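Local coordinates for minor capsid protein (Enterobacteria phage PRD1, PDB 1YQ5), which forms, together with P31 and P2, the spike complexes at the five-fold vertices of the viral capsid and is essential for infectivity, at residues A[29-34]-A[46-51]; A[63-67]-A[120-124]. All blocks are in the same frame, centred on the assembly; numbering follows the deposited sequence.

Contact 1. Residues A[29-34]-A[46-51]; sequences FDLSGA and KSAAGI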
loop_
_atom_site.group_PDB
_atom_site.type_symbol
_atom_site.label_atom_id
_atom_site.label_comp_id
_atom_site.label_asym_id
_atom_site.label_seq_id
_atom_site.Cartn_x
_atom_site.Cartn_y
_atom_site.Cartn_z
ATOM N N PHE A 29 6.044 18.217 -5.320
ATOM C CA PHE A 29 7.417 18.347 -4.844
ATOM C C PHE A 29 8.509 18.395 -5.909
ATOM O O PHE A 29 8.495 17.635 -6.874
ATOM C CB PHE A 29 7.752 17.185 -3.901
ATOM C CG PHE A 29 6.960 17.171 -2.628
ATOM C CD1 PHE A 29 6.664 15.961 -2.004
ATOM C CD2 PHE A 29 6.548 18.355 -2.023
ATOM C CE1 PHE A 29 5.974 15.932 -0.796
ATOM C CE2 PHE A 29 5.857 18.336 -0.813
ATOM C CZ PHE A 29 5.572 17.118 -0.200
ATOM N N ASP A 30 9.462 19.294 -5.696
ATOM C CA ASP A 30 10.628 19.428 -6.556
ATOM C C ASP A 30 11.577 18.417 -5.911
ATOM O O ASP A 30 12.022 18.631 -4.784
ATOM C CB ASP A 30 11.214 20.834 -6.425
ATOM C CG ASP A 30 12.549 20.985 -7.136
ATOM O OD1 ASP A 30 13.334 20.013 -7.181
ATOM O OD2 ASP A 30 12.820 22.092 -7.639
ATOM N N LEU A 31 11.879 17.323 -6.602
ATOM C CA LEU A 31 12.752 16.299 -6.030
ATOM C C LEU A 31 14.209 16.337 -6.498
ATOM O O LEU A 31 14.975 15.407 -6.227
ATOM C CB LEU A 31 12.172 14.909 -6.310
ATOM C CG LEU A 31 10.761 14.629 -5.781
ATOM C CD1 LEU A 31 10.324 13.231 -6.210
ATOM C CD2 LEU A 31 10.743 14.755 -4.267
ATOM N N SER A 32 14.594 17.406 -7.184
ATOM C CA SER A 32 15.959 17.520 -7.690
ATOM C C SER A 32 17.000 17.454 -6.576
ATOM O O SER A 32 18.076 16.888 -6.757
ATOM C CB SER A 32 16.131 18.825 -8.476
ATOM O OG SER A 32 15.908 19.953 -7.647
ATOM N N GLY A 33 16.668 18.023 -5.423
ATOM C CA GLY A 33 17.597 18.025 -4.306
ATOM C C GLY A 33 17.425 16.894 -3.311
ATOM O O GLY A 33 18.081 16.879 -2.271
ATOM N N ALA A 34 16.543 15.945 -3.614
ATOM C CA ALA A 34 16.318 14.821 -2.715
ATOM C C ALA A 34 17.560 13.940 -2.645
ATOM O O ALA A 34 18.332 13.861 -3.602
ATOM C CB ALA A 34 15.123 13.999 -3.189
ATOM N N LYS A 46 15.308 11.359 -10.508
ATOM C CA LYS A 46 14.709 12.488 -9.807
ATOM C C LYS A 46 14.860 13.768 -10.619
ATOM O O LYS A 46 15.838 13.940 -11.349
ATOM C CB LYS A 46 15.364 12.667 -8.433
ATOM C CG LYS A 46 16.863 12.966 -8.475
ATOM C CD LYS A 46 17.483 12.890 -7.080
ATOM C CE LYS A 46 18.983 13.185 -7.110
ATOM N NZ LYS A 46 19.620 12.950 -5.780
ATOM N N SER A 47 13.887 14.663 -10.492
ATOM C CA SER A 47 13.926 15.932 -11.209
ATOM C C SER A 47 13.098 16.962 -10.452
ATOM O O SER A 47 12.432 16.637 -9.464
ATOM C CB SER A 47 13.347 15.776 -12.616
ATOM O OG SER A 47 11.928 15.825 -12.570
ATOM N N ALA A 48 13.132 18.202 -10.923
ATOM C CA ALA A 48 12.373 19.270 -10.297
ATOM C C ALA A 48 10.870 19.018 -10.432
ATOM O O ALA A 48 10.079 19.588 -9.692
ATOM C CB ALA A 48 12.740 20.613 -10.930
ATOM N N ALA A 49 10.487 18.159 -11.375
ATOM C CA ALA A 49 9.075 17.842 -11.611
ATOM C C ALA A 49 8.570 16.648 -10.792
ATOM O O ALA A 49 7.377 16.534 -10.524
ATOM C CB ALA A 49 8.846 17.576 -13.099
ATOM N N GLY A 50 9.483 15.765 -10.404
ATOM C CA GLY A 50 9.121 14.587 -9.629
ATOM C C GLY A 50 10.079 13.481 -10.018
ATOM O O GLY A 50 11.292 13.668 -9.956
ATOM N N ILE A 51 9.557 12.326 -10.414
ATOM C CA ILE A 51 10.423 11.240 -10.853
ATOM C C ILE A 51 10.117 10.969 -12.321
ATOM O O ILE A 51 9.001 10.579 -12.672
ATOM C CB ILE A 51 10.214 9.953 -10.030
ATOM C CG1 ILE A 51 10.656 10.185 -8.583
ATOM C CG2 ILE A 51 11.031 8.811 -10.634
ATOM C CD1 ILE A 51 10.532 8.957 -7.697
HETATM O O HOH W 1 6.458 16.011 -7.934
#

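Contact 2. Residues A[63-67]-A[120-124]; sequences ITMTV and LKFSL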
loop_
_atom_site.group_PDB
_atom_site.type_symbol
_atom_site.label_atom_id
_atom_site.label_comp_id
_atom_site.label_asym_id
_atom_site.label_seq_id
_atom_site.Cartn_x
_atom_site.Cartn_y
_atom_site.Cartn_z
ATOM N N ILE A 63 4.884 1.952 -6.246
ATOM C CA ILE A 63 5.253 3.232 -5.668
ATOM C C ILE A 63 4.831 3.379 -4.213
ATOM O O ILE A 63 3.732 2.970 -3.826
ATOM C CB ILE A 63 4.596 4.363 -6.475
ATOM C CG1 ILE A 63 5.040 4.271 -7.937
ATOM C CG2 ILE A 63 4.933 5.713 -5.870
ATOM C CD1 ILE A 63 4.125 5.000 -8.897
ATOM N N THR A 64 5.710 3.974 -3.415
ATOM C CA THR A 64 5.425 4.216 -2.010
ATOM C C THR A 64 5.970 5.567 -1.581
ATOM O O THR A 64 7.086 5.941 -1.936
ATOM C CB THR A 64 6.065 3.151 -1.083
ATOM O OG1 THR A 64 5.426 1.885 -1.280
ATOM C CG2 THR A 64 5.919 3.564 0.388
HETATM N N MSE A 65 5.160 6.307 -0.841
HETATM C CA MSE A 65 5.587 7.581 -0.302
HETATM C C MSE A 65 5.122 7.602 1.137
HETATM O O MSE A 65 3.943 7.377 1.420
HETATM C CB MSE A 65 4.980 8.765 -1.050
HETATM C CG MSE A 65 5.297 10.079 -0.340
HETATM SE SE MSE A 65 4.833 11.673 -1.313
HETATM C CE MSE A 65 2.925 11.286 -1.540
ATOM N N THR A 66 6.057 7.854 2.045
ATOM C CA THR A 66 5.754 7.899 3.464
ATOM C C THR A 66 6.249 9.195 4.081
ATOM O O THR A 66 7.140 9.852 3.545
ATOM C CB THR A 66 6.431 6.738 4.215
ATOM O OG1 THR A 66 7.842 6.776 3.970
ATOM C CG2 THR A 66 5.872 5.404 3.750
ATOM N N VAL A 67 5.662 9.558 5.214
ATOM C CA VAL A 67 6.072 10.760 5.913
ATOM C C VAL A 67 5.914 10.619 7.414
ATOM O O VAL A 67 4.972 9.990 7.899
ATOM C CB VAL A 67 5.254 12.007 5.474
ATOM C CG1 VAL A 67 3.776 11.801 5.769
ATOM C CG2 VAL A 67 5.758 13.241 6.214
ATOM N N LEU A 120 6.228 10.993 -12.566
ATOM C CA LEU A 120 5.435 10.680 -11.389
ATOM C C LEU A 120 5.550 11.914 -10.502
ATOM O O LEU A 120 6.661 12.331 -10.162
ATOM C CB LEU A 120 6.014 9.461 -10.668
ATOM C CG LEU A 120 5.852 8.112 -11.374
ATOM C CD1 LEU A 120 6.748 7.074 -10.723
ATOM C CD2 LEU A 120 4.393 7.681 -11.308
ATOM N N LYS A 121 4.413 12.506 -10.146
ATOM C CA LYS A 121 4.415 13.695 -9.302
ATOM C C LYS A 121 3.970 13.337 -7.887
ATOM O O LYS A 121 3.031 12.561 -7.700
ATOM C CB LYS A 121 3.496 14.762 -9.897
ATOM C CG LYS A 121 3.939 15.257 -11.274
ATOM C CD LYS A 121 2.986 16.314 -11.817
ATOM C CE LYS A 121 3.470 16.867 -13.150
ATOM N NZ LYS A 121 2.553 17.919 -13.677
ATOM N N PHE A 122 4.648 13.903 -6.895
ATOM C CA PHE A 122 4.338 13.612 -5.500
ATOM C C PHE A 122 4.037 14.855 -4.673
ATOM O O PHE A 122 4.629 15.919 -4.886
ATOM C CB PHE A 122 5.508 12.868 -4.841
ATOM C CG PHE A 122 5.891 11.593 -5.536
ATOM C CD1 PHE A 122 6.676 11.618 -6.687
ATOM C CD2 PHE A 122 5.457 10.364 -5.045
ATOM C CE1 PHE A 122 7.027 10.436 -7.340
ATOM C CE2 PHE A 122 5.799 9.177 -5.689
ATOM C CZ PHE A 122 6.588 9.214 -6.843
ATOM N N SER A 123 3.129 14.703 -3.715
ATOM C CA SER A 123 2.769 15.795 -2.821
ATOM C C SER A 123 2.045 15.282 -1.587
ATOM O O SER A 123 1.386 14.239 -1.618
ATOM C CB SER A 123 1.873 16.817 -3.527
ATOM O OG SER A 123 1.668 17.952 -2.695
ATOM N N LEU A 124 2.186 16.024 -0.497
ATOM C CA LEU A 124 1.526 15.684 0.754
ATOM C C LEU A 124 1.548 16.910 1.656
ATOM O O LEU A 124 2.278 17.870 1.397
ATOM C CB LEU A 124 2.229 14.496 1.433
ATOM C CG LEU A 124 3.677 14.612 1.922
ATOM C CD1 LEU A 124 3.755 15.526 3.145
ATOM C CD2 LEU A 124 4.192 13.225 2.284
#

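Contact 1. Residues A[29-34]-A[46-51]
The two-residue hairpin turn joining strand 44-46 to strand 51-53 is met at Ser47 and Ala48 by Asp30, Leu31 and Ser32 of the loop that leads into strand 35-40. Reciprocal backbone hydrogen bonds between Ser47 and Gly50 close the hairpin, and Ser47 O also accepts from Leu31 N across the contact at 3.0 Å. Leu31 N lies 28° off the carbonyl plane, and Gly50 N comes from the opposite face. Ser47 OG accepts from Ala49 N and Gly50 N, an ST turn and ST motif, and has a further partner in Gln52 NE2.

Facing this turn, Asp30 forms an Asx turn: its OD1 takes Ser32 N at 2.9 Å and Ser32 OG at 2.6 Å, the latter on its syn lone pair. This double grip fixes the carboxylate alongside Ala48, whose O receives a CA-H...O contact from Asp30 CA at 3.2 Å. A water donates to both Phe29 O and Ala49 O.

In this jelly-roll the hairpin and strand 35-40 belong to different sheets, which Lys46 helps to bridge. Its CG sits between the backbone N and the carbonyl carbon (chi1 61°), and the extended chain beyond passes along Leu31 O. Lys46 NZ thus reaches Ala34 O at 2.7 Å, at a C=O...N angle of 162°; Thr36 OG1 is a second partner. Inward, Leu31 CD1 packs on Ile51 CG1 at 3.9 Å.

Contact 2. Residues A[63-67]-A[120-124]
Behind the side chains of Ile63 and Met65, which reach across to residues 120-124, Thr64 OG1 is gripped by two groups, Ser104 OG of the same chain and Leu106 N of a second subunit. The outer face of strand 59-68 is thereby tied to the trimer partner, while Ile63, Met65 and Val67 point toward strand 119-126. No hydrogen bond crosses between residues 63-67 and 120-124: the short axes come no closer than 9.0 Å, and the side chains fill the space between them.

At one end Ile63 CD1 and Leu120 CD2 meet tip to tip at 3.6 Å. The other branch of Ile63, CG2, lies in the plane of the Phe122 ring and touches its edge at CE2, 3.6 Å away.

Residue 65, a selenomethionine, slides past Phe122 in the opposite direction. Met65 CG is anti to the backbone N (chi1 172°), which carries the chain across the gap, and a bend at chi3 (57°) turns Met65 CE to Ser123 O at 3.3 Å. Met65 SE rests against Phe122 CB at 3.8 Å. The same Met65 SE lies 5.2 Å from the centroid of the Phe122 ring in an oblique Met-aromatic contact. Leu124 CD2 touches SE too, and reaches Val67 CB at 3.6 Å.

Ile138 packs on both Met65 and Phe122, while Val81 and Leu79 of strand 76-83 back Phe122 and Leu124. All seven touching residues are buried, and the two strand directions differ by 25°. Such apolar packing between strands of two stacked antiparallel sheets is characteristic of the beta-sandwich core of a jelly-roll, here the C-terminal domain of the spike protein.

The centre of contact 2 lies about 2 Å from that of the chain, and the contact is wholly buried; contact 1, whose centre is about 11 Å from that of contact 2, is only partly buried, with Ser32 and Ala48 exposed. Each buries 382 Å² between its segments, but by different chemistry: contact 1 depends largely on backbone carbonyls, turns, a lysine and a water, contact 2 on aliphatic, aromatic and selenium packing. Strand 119-126 connects them. Probable hydrogen bonds join Phe29 N to Phe122 O (2.7 Å) and Leu120 N to Ile51 O (2.8 Å), so both segments of contact 1 are anchored to residues 120-124. Subunit contacts occur at contact 2, through Thr64 and Thr66; none reaches the segments of contact 1.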